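Local coordinates for protein endoglucanase (Humicola insolens, PDB 1DYS) that probably cleaves internal beta-1,4-glucosidic bonds of cellulose and related glucans and takes part in the recycling of plant biomass, at residues V84-P89 with E97-L102; R91-G96 with A150-A155; Y246-A251 with N300-A305; H176-V181 with Q262-Q267; R269-G274 with C283-A288. All blocks are in the same frame, centred on the assembly; numbering follows the deposited sequence. Where two conformers were deposited one is given.

Contact 1: V84-P89 with E97-L102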
# COMPACT_ATOMS: atom_id res chain seq x y z
N VAL A 84 2.17 -16.57 -4.36
CA VAL A 84 3.37 -15.85 -3.90
C VAL A 84 3.15 -15.58 -2.39
O VAL A 84 2.15 -14.98 -2.06
CB VAL A 84 3.57 -14.50 -4.61
CG1 VAL A 84 4.95 -13.96 -4.22
CG2 VAL A 84 3.55 -14.69 -6.14
N LEU A 85 4.00 -16.16 -1.56
CA LEU A 85 3.89 -15.97 -0.10
C LEU A 85 4.82 -14.79 0.16
O LEU A 85 6.05 -14.91 0.02
CB LEU A 85 4.35 -17.28 0.57
CG LEU A 85 4.13 -17.34 2.08
CD1 LEU A 85 3.88 -18.79 2.48
CD2 LEU A 85 5.32 -16.75 2.81
N TYR A 86 4.21 -13.65 0.48
CA TYR A 86 4.97 -12.40 0.54
C TYR A 86 4.46 -11.46 1.62
O TYR A 86 3.72 -10.54 1.30
CB TYR A 86 4.91 -11.73 -0.84
CG TYR A 86 5.59 -10.43 -1.08
CD1 TYR A 86 6.93 -10.21 -0.76
CD2 TYR A 86 4.92 -9.34 -1.65
CE1 TYR A 86 7.59 -9.01 -1.02
CE2 TYR A 86 5.53 -8.14 -1.89
CZ TYR A 86 6.87 -7.97 -1.57
OH TYR A 86 7.47 -6.75 -1.83
N ASN A 87 4.84 -11.74 2.87
CA ASN A 87 4.43 -10.81 3.95
C ASN A 87 5.46 -10.77 5.06
O ASN A 87 5.13 -10.57 6.26
CB ASN A 87 3.04 -11.21 4.43
CG ASN A 87 2.34 -10.06 5.16
OD1 ASN A 87 2.71 -8.89 5.03
ND2 ASN A 87 1.32 -10.40 5.92
N LEU A 88 6.74 -10.90 4.71
CA LEU A 88 7.78 -10.91 5.75
C LEU A 88 7.78 -9.66 6.60
O LEU A 88 7.55 -8.52 6.18
CB LEU A 88 9.14 -10.94 4.99
CG LEU A 88 10.37 -11.44 5.75
CD1 LEU A 88 10.19 -12.91 6.13
CD2 LEU A 88 11.62 -11.24 4.89
N PRO A 89 8.03 -9.84 7.89
CA PRO A 89 8.17 -8.67 8.75
C PRO A 89 9.39 -7.89 8.28
O PRO A 89 10.44 -8.44 7.88
CB PRO A 89 8.37 -9.20 10.19
CG PRO A 89 7.96 -10.62 10.04
CD PRO A 89 8.20 -11.09 8.61
N GLU A 97 12.23 0.41 5.84
CA GLU A 97 11.00 0.21 6.62
C GLU A 97 10.25 -0.94 5.94
O GLU A 97 10.34 -1.01 4.71
CB GLU A 97 10.15 1.49 6.58
CG GLU A 97 8.75 1.31 7.16
CD GLU A 97 7.87 2.52 6.96
OE1 GLU A 97 8.08 3.30 6.01
OE2 GLU A 97 6.91 2.66 7.77
N SER A 98 9.52 -1.80 6.65
CA SER A 98 8.75 -2.82 5.92
C SER A 98 7.92 -2.20 4.79
O SER A 98 7.26 -1.20 4.98
CB SER A 98 7.76 -3.50 6.86
OG SER A 98 7.10 -4.58 6.22
N SER A 99 7.90 -2.90 3.65
CA SER A 99 7.04 -2.50 2.55
C SER A 99 5.65 -3.15 2.75
O SER A 99 4.79 -2.86 1.91
CB SER A 99 7.60 -3.01 1.21
OG SER A 99 7.76 -4.40 1.22
N GLY A 100 5.50 -3.99 3.76
CA GLY A 100 4.22 -4.66 4.06
C GLY A 100 3.70 -4.22 5.43
O GLY A 100 4.22 -3.34 6.14
N GLU A 101 2.66 -4.91 5.87
CA GLU A 101 1.97 -4.57 7.10
C GLU A 101 2.66 -5.05 8.37
O GLU A 101 2.30 -4.50 9.45
CB GLU A 101 0.53 -5.12 7.04
CG GLU A 101 0.56 -6.66 7.12
CD GLU A 101 -0.74 -7.24 6.60
OE1 GLU A 101 -1.71 -6.51 6.29
OE2 GLU A 101 -0.78 -8.49 6.51
N LEU A 102 3.65 -5.94 8.28
CA LEU A 102 4.31 -6.49 9.46
C LEU A 102 5.68 -5.86 9.68
O LEU A 102 6.46 -5.68 8.76
CB LEU A 102 4.47 -8.01 9.37
CG LEU A 102 3.17 -8.78 9.15
CD1 LEU A 102 3.46 -10.28 9.14
CD2 LEU A 102 2.14 -8.49 10.22
O HOH W 1 1.68 -6.59 3.88
O HOH W 2 4.98 -7.34 5.90

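Contact 2: R91-G96 with A150-A155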
# COMPACT_ATOMS: atom_id res chain seq x y z
N ARG A 91 9.69 -6.37 5.53
CA ARG A 91 9.75 -6.71 4.12
C ARG A 91 10.53 -5.70 3.30
O ARG A 91 10.46 -4.50 3.56
CB ARG A 91 8.30 -6.71 3.59
CG ARG A 91 8.09 -7.65 2.39
CD ARG A 91 6.60 -7.88 2.14
NE ARG A 91 5.94 -6.66 1.60
CZ ARG A 91 4.65 -6.70 1.27
NH1 ARG A 91 3.85 -7.76 1.37
NH2 ARG A 91 4.13 -5.53 0.80
N ASP A 92 11.39 -6.21 2.37
CA ASP A 92 12.22 -5.33 1.55
C ASP A 92 13.01 -4.35 2.42
O ASP A 92 13.00 -3.14 2.23
CB ASP A 92 11.38 -4.54 0.54
CG ASP A 92 10.66 -5.47 -0.42
OD1 ASP A 92 11.41 -6.10 -1.21
OD2 ASP A 92 9.42 -5.63 -0.44
N CYS A 93 13.84 -4.94 3.30
CA CYS A 93 14.46 -4.10 4.34
C CYS A 93 15.36 -3.02 3.80
O CYS A 93 15.62 -1.97 4.42
CB CYS A 93 15.17 -4.98 5.38
SG CYS A 93 16.61 -5.86 4.75
N SER A 94 15.96 -3.19 2.61
CA SER A 94 16.89 -2.21 2.07
C SER A 94 16.28 -0.85 1.85
O SER A 94 17.06 0.12 1.87
CB SER A 94 17.58 -2.70 0.80
OG SER A 94 18.49 -3.76 1.11
N ALA A 95 14.96 -0.70 1.81
CA ALA A 95 14.33 0.60 1.67
C ALA A 95 14.16 1.27 3.03
O ALA A 95 13.86 2.46 3.07
CB ALA A 95 13.01 0.40 0.95
N GLY A 96 14.44 0.55 4.13
CA GLY A 96 14.47 1.19 5.44
C GLY A 96 13.28 1.07 6.34
O GLY A 96 13.33 1.45 7.51
N ALA A 150 21.82 -0.57 8.80
CA ALA A 150 21.46 -0.91 10.17
C ALA A 150 20.10 -1.59 10.25
O ALA A 150 19.94 -2.61 10.89
CB ALA A 150 21.46 0.38 10.99
N PHE A 151 19.13 -1.04 9.51
CA PHE A 151 17.80 -1.62 9.51
C PHE A 151 17.77 -3.07 9.03
O PHE A 151 17.13 -3.91 9.66
CB PHE A 151 16.89 -0.72 8.68
CG PHE A 151 15.44 -1.19 8.78
CD1 PHE A 151 14.70 -1.00 9.91
CD2 PHE A 151 14.86 -1.84 7.70
CE1 PHE A 151 13.40 -1.41 10.00
CE2 PHE A 151 13.55 -2.25 7.76
CZ PHE A 151 12.81 -2.06 8.92
N CYS A 152 18.39 -3.40 7.91
CA CYS A 152 18.43 -4.79 7.45
C CYS A 152 19.20 -5.74 8.38
O CYS A 152 18.80 -6.90 8.62
CB CYS A 152 19.16 -4.93 6.10
SG CYS A 152 18.09 -4.47 4.71
N ARG A 153 20.32 -5.22 8.88
CA ARG A 153 21.16 -6.03 9.77
C ARG A 153 20.42 -6.40 11.04
O ARG A 153 20.52 -7.51 11.58
CB ARG A 153 22.47 -5.26 10.06
CG ARG A 153 23.41 -5.21 8.87
CD ARG A 153 24.82 -4.77 9.25
NE ARG A 153 24.93 -3.34 9.54
CZ ARG A 153 25.14 -2.88 10.78
NH1 ARG A 153 25.29 -3.71 11.80
NH2 ARG A 153 25.20 -1.57 10.92
N ASN A 154 19.58 -5.49 11.51
CA ASN A 154 18.72 -5.69 12.65
C ASN A 154 17.60 -6.69 12.39
O ASN A 154 17.02 -7.18 13.36
CB ASN A 154 18.03 -4.38 13.05
CG ASN A 154 18.65 -3.86 14.34
OD1 ASN A 154 18.42 -4.45 15.40
ND2 ASN A 154 19.41 -2.79 14.22
N ALA A 155 17.21 -6.87 11.15
CA ALA A 155 16.12 -7.74 10.76
C ALA A 155 16.54 -9.14 10.33
O ALA A 155 15.75 -10.08 10.25
CB ALA A 155 15.44 -7.07 9.54

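Contact 3: Y246-A251 with N300-A305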
# COMPACT_ATOMS: atom_id res chain seq x y z
N TYR A 246 21.86 -17.69 -15.04
CA TYR A 246 21.83 -17.47 -13.57
C TYR A 246 21.40 -18.75 -12.86
O TYR A 246 22.07 -19.13 -11.89
CB TYR A 246 20.88 -16.32 -13.24
CG TYR A 246 20.72 -16.05 -11.75
CD1 TYR A 246 21.80 -15.90 -10.91
CD2 TYR A 246 19.46 -15.90 -11.20
CE1 TYR A 246 21.67 -15.66 -9.55
CE2 TYR A 246 19.29 -15.66 -9.85
CZ TYR A 246 20.39 -15.52 -9.04
OH TYR A 246 20.24 -15.32 -7.68
N ALA A 247 20.36 -19.41 -13.37
CA ALA A 247 19.83 -20.65 -12.81
C ALA A 247 20.90 -21.74 -12.76
O ALA A 247 21.08 -22.42 -11.75
CB ALA A 247 18.59 -21.13 -13.55
N THR A 248 21.64 -21.93 -13.87
CA THR A 248 22.73 -22.92 -13.86
C THR A 248 23.83 -22.60 -12.86
O THR A 248 24.34 -23.49 -12.18
CB THR A 248 23.31 -23.06 -15.29
OG1 THR A 248 22.28 -23.61 -16.11
CG2 THR A 248 24.55 -23.96 -15.30
N ASN A 249 24.19 -21.33 -12.66
CA ASN A 249 25.26 -20.91 -11.78
C ASN A 249 24.86 -21.14 -10.33
O ASN A 249 25.66 -21.65 -9.55
CB ASN A 249 25.61 -19.45 -12.03
CG ASN A 249 26.35 -19.25 -13.35
OD1 ASN A 249 26.95 -20.19 -13.90
ND2 ASN A 249 26.28 -18.03 -13.85
N ILE A 250 23.61 -20.75 -10.01
CA ILE A 250 23.14 -21.01 -8.66
C ILE A 250 23.02 -22.52 -8.47
O ILE A 250 23.50 -23.04 -7.47
CB ILE A 250 21.80 -20.31 -8.31
CG1 ILE A 250 21.97 -18.80 -8.21
CG2 ILE A 250 21.25 -20.90 -7.00
CD1 ILE A 250 22.73 -18.26 -7.02
N ALA A 251 22.43 -23.23 -9.45
CA ALA A 251 22.26 -24.68 -9.30
C ALA A 251 23.59 -25.40 -9.10
O ALA A 251 23.66 -26.30 -8.28
CB ALA A 251 21.51 -25.21 -10.52
N ASN A 300 16.93 -26.34 -20.29
CA ASN A 300 17.87 -26.20 -19.21
C ASN A 300 17.38 -27.10 -18.08
O ASN A 300 16.30 -26.94 -17.56
CB ASN A 300 18.01 -24.75 -18.74
CG ASN A 300 19.00 -24.57 -17.63
OD1 ASN A 300 19.27 -25.46 -16.84
ND2 ASN A 300 19.61 -23.37 -17.52
N PRO A 301 18.17 -28.10 -17.74
CA PRO A 301 17.91 -29.10 -16.74
C PRO A 301 17.63 -28.53 -15.35
O PRO A 301 16.89 -29.13 -14.56
CB PRO A 301 19.17 -30.00 -16.60
CG PRO A 301 20.17 -29.32 -17.49
CD PRO A 301 19.50 -28.30 -18.36
N ASN A 302 18.25 -27.40 -15.06
CA ASN A 302 18.11 -26.73 -13.79
C ASN A 302 16.85 -25.88 -13.73
O ASN A 302 16.63 -25.28 -12.68
CB ASN A 302 19.31 -25.77 -13.62
CG ASN A 302 20.62 -26.55 -13.76
OD1 ASN A 302 21.47 -26.25 -14.61
ND2 ASN A 302 20.75 -27.53 -12.89
N VAL A 303 16.12 -25.78 -14.82
CA VAL A 303 14.95 -24.88 -14.83
C VAL A 303 13.69 -25.72 -15.05
O VAL A 303 13.42 -26.21 -16.14
CB VAL A 303 15.09 -23.77 -15.88
CG1 VAL A 303 13.88 -22.83 -15.83
CG2 VAL A 303 16.34 -22.91 -15.65
N ASP A 304 12.91 -25.94 -13.98
CA ASP A 304 11.66 -26.62 -14.05
C ASP A 304 10.64 -25.99 -15.02
O ASP A 304 9.88 -26.65 -15.73
CB ASP A 304 10.93 -26.72 -12.70
CG ASP A 304 11.49 -27.76 -11.76
OD1 ASP A 304 12.19 -28.69 -12.19
OD2 ASP A 304 11.21 -27.67 -10.54
N ALA A 305 10.52 -24.67 -15.00
CA ALA A 305 9.52 -24.04 -15.86
C ALA A 305 9.74 -22.55 -16.01
O ALA A 305 10.36 -21.90 -15.15
CB ALA A 305 8.11 -24.28 -15.30

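Contact 4: H176-V181 with Q262-Q267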
# COMPACT_ATOMS: atom_id res chain seq x y z
N HIS A 176 4.85 -27.49 -3.56
CA HIS A 176 6.19 -27.39 -4.11
C HIS A 176 6.77 -26.01 -3.87
O HIS A 176 6.22 -25.04 -4.36
CB HIS A 176 6.12 -27.71 -5.61
CG HIS A 176 5.34 -28.99 -5.80
ND1 HIS A 176 5.93 -30.23 -5.59
CD2 HIS A 176 4.05 -29.20 -6.10
CE1 HIS A 176 4.98 -31.14 -5.80
NE2 HIS A 176 3.85 -30.57 -6.11
N LEU A 177 7.79 -25.97 -3.02
CA LEU A 177 8.32 -24.68 -2.58
C LEU A 177 9.49 -24.22 -3.40
O LEU A 177 10.45 -24.95 -3.63
CB LEU A 177 8.70 -24.79 -1.10
CG LEU A 177 7.57 -25.19 -0.15
CD1 LEU A 177 8.10 -25.37 1.27
CD2 LEU A 177 6.44 -24.16 -0.17
N TYR A 178 9.43 -22.94 -3.83
CA TYR A 178 10.50 -22.31 -4.57
C TYR A 178 10.91 -21.07 -3.81
O TYR A 178 10.14 -20.10 -3.69
CB TYR A 178 10.02 -21.99 -6.00
CG TYR A 178 9.76 -23.21 -6.88
CD1 TYR A 178 10.83 -23.75 -7.61
CD2 TYR A 178 8.53 -23.79 -6.96
CE1 TYR A 178 10.62 -24.84 -8.44
CE2 TYR A 178 8.30 -24.90 -7.76
CZ TYR A 178 9.36 -25.41 -8.48
OH TYR A 178 9.07 -26.50 -9.27
N LEU A 179 12.09 -21.05 -3.22
CA LEU A 179 12.61 -19.94 -2.43
C LEU A 179 13.21 -18.89 -3.34
O LEU A 179 14.07 -19.16 -4.18
CB LEU A 179 13.60 -20.52 -1.40
CG LEU A 179 14.32 -19.56 -0.48
CD1 LEU A 179 13.32 -18.79 0.39
CD2 LEU A 179 15.31 -20.34 0.42
N ASP A 180 12.72 -17.64 -3.18
CA ASP A 180 13.12 -16.61 -4.15
C ASP A 180 14.57 -16.23 -4.02
O ASP A 180 15.04 -16.10 -2.89
CB ASP A 180 12.19 -15.38 -3.99
CG ASP A 180 12.57 -14.48 -5.16
OD1 ASP A 180 12.16 -14.80 -6.25
OD2 ASP A 180 13.31 -13.51 -4.97
N VAL A 181 15.30 -16.14 -5.14
CA VAL A 181 16.67 -15.68 -5.12
C VAL A 181 16.85 -14.50 -6.08
O VAL A 181 17.90 -14.28 -6.71
CB VAL A 181 17.70 -16.80 -5.39
CG1 VAL A 181 17.57 -17.90 -4.35
CG2 VAL A 181 17.40 -17.47 -6.73
N GLN A 262 16.63 -26.59 -8.51
CA GLN A 262 15.66 -26.32 -9.55
C GLN A 262 15.01 -24.95 -9.56
O GLN A 262 14.60 -24.50 -8.51
CB GLN A 262 14.56 -27.39 -9.58
CG GLN A 262 15.15 -28.80 -9.76
CD GLN A 262 15.97 -28.93 -11.04
OE1 GLN A 262 17.18 -29.04 -10.98
NE2 GLN A 262 15.33 -28.89 -12.20
N PHE A 263 14.91 -24.33 -10.74
CA PHE A 263 14.36 -22.97 -10.80
C PHE A 263 13.02 -22.88 -11.51
O PHE A 263 12.69 -23.64 -12.39
CB PHE A 263 15.28 -22.06 -11.65
CG PHE A 263 16.39 -21.43 -10.86
CD1 PHE A 263 17.41 -22.22 -10.35
CD2 PHE A 263 16.40 -20.09 -10.49
CE1 PHE A 263 18.41 -21.70 -9.59
CE2 PHE A 263 17.42 -19.55 -9.76
CZ PHE A 263 18.45 -20.35 -9.26
N ILE A 264 12.26 -21.83 -11.18
CA ILE A 264 11.11 -21.39 -11.96
C ILE A 264 11.44 -19.92 -12.26
O ILE A 264 12.02 -19.31 -11.39
CB ILE A 264 9.67 -21.52 -11.49
CG1 ILE A 264 9.51 -20.92 -10.08
CG2 ILE A 264 9.31 -23.01 -11.49
CD1 ILE A 264 8.17 -21.15 -9.44
N ILE A 265 11.30 -19.47 -13.51
CA ILE A 265 11.81 -18.14 -13.87
C ILE A 265 10.70 -17.30 -14.47
O ILE A 265 10.00 -17.70 -15.39
CB ILE A 265 12.92 -18.22 -14.94
CG1 ILE A 265 14.14 -18.90 -14.32
CG2 ILE A 265 13.35 -16.82 -15.42
CD1 ILE A 265 15.41 -18.92 -15.13
N ASP A 266 10.47 -16.11 -13.91
CA ASP A 266 9.38 -15.25 -14.35
C ASP A 266 9.78 -14.67 -15.72
O ASP A 266 10.92 -14.21 -15.85
CB ASP A 266 9.27 -14.06 -13.39
CG ASP A 266 7.95 -13.30 -13.47
OD1 ASP A 266 7.05 -13.57 -14.30
OD2 ASP A 266 7.77 -12.35 -12.65
N GLN A 267 8.85 -14.71 -16.67
CA GLN A 267 9.03 -14.00 -17.93
C GLN A 267 7.77 -13.20 -18.19
O GLN A 267 7.45 -12.85 -19.31
CB GLN A 267 9.30 -14.91 -19.16
CG GLN A 267 10.66 -15.59 -19.13
CD GLN A 267 11.80 -14.61 -19.41
OE1 GLN A 267 12.15 -14.36 -20.56
NE2 GLN A 267 12.35 -14.07 -18.35

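Contact 5: R269-G274 with C283-A288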
# COMPACT_ATOMS: atom_id res chain seq x y z
N ARG A 269 7.32 -10.08 -17.83
CA ARG A 269 7.71 -8.86 -18.54
C ARG A 269 9.19 -9.00 -18.91
O ARG A 269 9.97 -9.46 -18.08
CB ARG A 269 7.60 -7.63 -17.62
CG ARG A 269 6.18 -7.38 -17.13
CD ARG A 269 6.03 -6.13 -16.28
NE ARG A 269 6.80 -6.27 -15.02
CZ ARG A 269 6.82 -5.30 -14.12
NH1 ARG A 269 6.20 -4.15 -14.33
NH2 ARG A 269 7.53 -5.46 -12.98
N VAL A 270 9.56 -8.70 -20.14
CA VAL A 270 10.94 -8.75 -20.59
C VAL A 270 11.30 -7.40 -21.23
O VAL A 270 10.60 -6.95 -22.12
CB VAL A 270 11.14 -9.89 -21.62
CG1 VAL A 270 12.62 -9.91 -22.04
CG2 VAL A 270 10.82 -11.26 -21.05
N ALA A 271 12.39 -6.82 -20.73
CA ALA A 271 12.86 -5.56 -21.30
C ALA A 271 13.36 -5.81 -22.72
O ALA A 271 13.98 -6.83 -23.04
CB ALA A 271 14.02 -5.07 -20.43
N LEU A 272 13.07 -4.83 -23.57
CA LEU A 272 13.51 -4.81 -24.95
C LEU A 272 14.77 -3.95 -24.99
O LEU A 272 15.21 -3.38 -23.97
CB LEU A 272 12.45 -4.22 -25.89
CG LEU A 272 11.01 -4.70 -25.63
CD1 LEU A 272 9.99 -3.98 -26.51
CD2 LEU A 272 10.88 -6.20 -25.86
N SER A 273 15.35 -3.92 -26.19
CA SER A 273 16.61 -3.21 -26.39
C SER A 273 16.60 -1.80 -25.84
O SER A 273 15.70 -1.00 -26.21
CB SER A 273 16.92 -3.07 -27.88
OG SER A 273 16.28 -4.01 -28.72
N GLY A 274 17.58 -1.49 -25.01
CA GLY A 274 17.73 -0.14 -24.49
C GLY A 274 16.79 0.34 -23.43
O GLY A 274 16.76 1.53 -23.06
N CYS A 283 11.45 -0.03 -11.81
CA CYS A 283 10.09 0.49 -11.78
C CYS A 283 9.52 0.74 -13.16
O CYS A 283 10.04 1.57 -13.90
CB CYS A 283 10.02 1.80 -10.96
SG CYS A 283 8.30 2.35 -10.78
N ASN A 284 8.49 0.01 -13.52
CA ASN A 284 7.77 0.17 -14.77
C ASN A 284 8.73 0.39 -15.94
O ASN A 284 8.61 1.34 -16.68
CB ASN A 284 6.75 1.29 -14.65
CG ASN A 284 5.75 1.05 -13.53
OD1 ASN A 284 5.30 -0.08 -13.27
ND2 ASN A 284 5.41 2.13 -12.84
N VAL A 285 9.63 -0.58 -16.07
CA VAL A 285 10.66 -0.48 -17.11
C VAL A 285 10.03 -0.55 -18.48
O VAL A 285 9.15 -1.33 -18.82
CB VAL A 285 11.76 -1.53 -16.87
CG1 VAL A 285 12.69 -1.76 -18.06
CG2 VAL A 285 12.49 -1.12 -15.62
N ASN A 286 10.52 0.35 -19.35
CA ASN A 286 9.95 0.41 -20.70
C ASN A 286 11.05 0.88 -21.67
O ASN A 286 11.92 1.65 -21.31
CB ASN A 286 8.73 1.31 -20.74
CG ASN A 286 9.09 2.73 -20.32
OD1 ASN A 286 9.38 3.60 -21.15
ND2 ASN A 286 9.12 2.97 -19.01
N PRO A 287 10.97 0.36 -22.88
CA PRO A 287 9.98 -0.56 -23.39
C PRO A 287 10.10 -2.00 -22.91
O PRO A 287 11.21 -2.49 -22.68
CB PRO A 287 10.16 -0.64 -24.93
CG PRO A 287 11.48 0.04 -25.16
CD PRO A 287 11.98 0.71 -23.91
N ALA A 288 8.94 -2.62 -22.73
CA ALA A 288 8.95 -4.05 -22.34
C ALA A 288 7.78 -4.78 -23.00
O ALA A 288 6.81 -4.17 -23.45
CB ALA A 288 8.85 -4.18 -20.82
O HOH W 3 14.39 3.28 -22.61

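Contact 1: V84-P89 with E97-L102
Asn87 reaches Glu101 with both ends of one amide, directly through its nitrogen and through a water from its oxygen. Asn87 ND2 donates to Glu101 OE2 at 2.9 Å, meeting the carboxylate oxygen on its anti side and 24° out of its plane; the amide and carboxylate planes are 59° apart. The same OE2 also receives the backbone N of Ile56, so two donors grip it. At the other end, a water donates to Asn87 OD1 at 2.8 Å and accepts from the backbone N of Glu101. A second water takes the Leu102 N-H and lies 2.8 Å from Leu88 O, although more acceptors compete for its protons than it can serve. Asn87 CG stands anti to the backbone N (chi1 -160°), which turns the amide toward the loop 97-102. Strand 79-85 belongs to the curled parallel sheet of this family 6 catalytic domain, and the loop that follows it folds back on the strand's C-terminal exit. A leucine in place of Asn87 would probably leave Glu101 OE2 with one donor fewer and the bridging water without its acceptor. Leu102 closes the other flank: its CD1 rests 3.3 Å from Asn87 O, while Leu102 O receives a CH contact from Pro89 CA at 3.4 Å. Ser98 OG accepts from Gly100 N at 3.0 Å, an ST turn that shapes the loop. Beside it, the hydroxyls of Tyr86 and Ser99 both bond to Asp92, and Phe57 of the second subunit packs on Glu101 and Leu102.

Contact 2: R91-G96 with A150-A155
A disulfide ties the loop carrying Asp92, a proton donor of the active site, to the start of helix 150-169, joining Cys93 SG to Cys152 SG at 2.0 Å. Its positive chi3 of 106° gives the bridge a right-handed twist. Cys93 SG sits between its own backbone N and carbonyl carbon (chi1 68°), whereas Cys152 SG lies beside the backbone N of its helical residue; these torsions point the two SG atoms at each other. Ser94 backs the sulfur, its N lying 3.3 Å from Cys152 SG. One residue earlier on the helix, Phe151 adds an aromatic plate. Gly96 O stands 3.4 Å above the centre of the Phe151 ring, so a carbonyl rather than a side chain lies over that face. The ring edge is turned to the other end of the short 3-10 segment 93-95: Phe151 CD2 is 3.4 Å from Cys93 O, and Cys93 CA lies in the ring plane. This is the loop that follows strand 79-85 in the parallel sheet of the family 6 fold, here fastened to a helix more than fifty residues further along the chain. Cys93 O also accepts from Gly96 N at 2.8 Å, closing the 3-10 turn beside the ring. At the backbone angles of Gly96 (phi 100°) a CB would collide with the carbonyl oxygen of Ala95, so glycine suits the position. Ser94 OG, next to the bridge, bonds to Asn143 of helix 140-146.

Contact 3: Y246-A251 with N300-A305
Thr248 and Asn300 cross obliquely, and where they meet the amide of Asn300 points its nitrogen at the threonine hydroxyl. Asn300 ND2 donates to Thr248 OG1 at 3.0 Å with an angle of 145° at the hydrogen, the hydroxyl lying 23° out of the amide plane. Asn300 CG is anti to the backbone N (chi1 -179°), an extended pose that carries the amide across to the helix. Its other end faces back: Asn300 OD1 accepts from the backbone N of Asn302 at 2.8 Å. That bond makes an Asx turn within the type I turn 300-303, which leads into strand 303-307. Asn302 comes across Thr248 at about a right angle, and its CB rests 3.8 Å from Ala251 CB. One helical turn earlier, Ala247 CB meets Val303 CG2 at 3.6 Å, the methyl of the small residue letting the first residue of the strand come close. Thus Ala247, Thr248 and Ala251 offer one side of helix 243-255 to the entry of strand 303-307, part of the helix layer round the curled parallel sheet. Strand 262-266, which follows the helix in the chain, is also the sheet neighbour of 303-307, and its Phe263 packs on Ala247. A second hydroxyl, that of Ser244, also bonds to Asn300 ND2. The amide is therefore used at both ends, its oxygen fixing the turn and its nitrogen clasping two helix hydroxyls, so that neutral hydrogen bonds carry the polar part of this join without any charged pair.

Contact 4: H176-V181 with Q262-Q267
Ile264 lays its branches over one face of the Tyr178 ring, the tight part of this contact. Ile264 CD1 lies 3.9 Å from the centroid of the Tyr178 ring, 23° off the normal, a CH-pi contact displaced toward the rim, where Tyr178 CD2 is 3.6 Å away. The other branch, Ile264 CG2, reaches the far half of the ring at 3.8 Å from Tyr178 CE1. With Ile264 CG1 lodged between its backbone N and carbonyl carbon (chi1 52°), both branches fall on the same ring. At the ring edge and in its plane comes Gln262 O, 3.9 Å from Tyr178 CD1. A second, smaller apolar touch joins Val181 CG2 to Phe263 CE2 at 3.7 Å, the two side chains crossing at about a right angle.

The looser margin is at Gln262, the one partly exposed residue among those that touch. Its side chain leads off from Tyr178 and gives its NE2 to Pro301 O. The backbones too stand apart: the strand axes approach no nearer than 8.0 Å and cross at -71°, with no hydrogen bond between them, so Tyr178 and Val181 bridge the gap with their side chains, meeting side chains and, at Gln262, a backbone carbonyl. The Tyr178 hydroxyl, at the end of the ring, turns to Asp304. Strand 215-218 lies between these two strands in the curled parallel sheet, Ile264 resting also on its Ser217 and on Val307 of strand 303-307, while Phe263 packs on Ile250 of helix 243-255.

Contact 5: R269-G274 with C283-A288
Leu272 N donates to Pro287 O at 3.1 Å, the hydrogen bond that joins these two segments. It is nearly straight at the hydrogen (174°), although the donor stands 33° out of the carbonyl plane. Beside it Ala271 and Ala288 form an antiparallel, non-hydrogen-bonded pair with CA atoms 4.3 Å apart, and Ala288 CA makes a CH contact to Val270 O at 3.3 Å. The result is the small two-stranded sheet of 270-271 and 288-289, entered through the cis peptide before Pro287. Leu272 CG lies beside its own backbone N (chi1 -43°), and from there Leu272 CD1 touches Pro287 CB at 3.7 Å while CG leans on Ala288 CA. A serine in place of Leu272 would probably open a gap next to Pro287 and leave that ring without this apolar neighbour. Further along, one water donates to both Gly274 O and Asn286 O. Arg269, at the opposite end, gives its guanidinium to Ser221 O and to Asp316, near the substrate-binding Lys310. Main-chain bonding and small apolar contacts carry the pairing itself; the charge of Arg269 is answered by Asp316, outside the two segments.

How the contacts relate
Contacts 1 and 2 share one active-site loop: Asp92 in contact 2 has its OD2 at 2.6 Å from both Tyr86 OH and Ser99 OG of contact 1, and the two centres lie 12 Å apart. Contacts 3 and 4 form a second cluster, centres 10 Å apart, tied by Asp304 OD2 to Tyr178 OH at 2.7 Å and by Tyr246 OH to Val181 O at 2.7 Å. Contacts 1, 3 and 4 all reach the same parallel sheet, yet contact 1 is about 27 Å from contact 3, centre to centre. Contact 5 directly follows contact 4 in sequence, near substrate-binding Trp282 and Lys310, with its centre about 26 Å from that of contact 1.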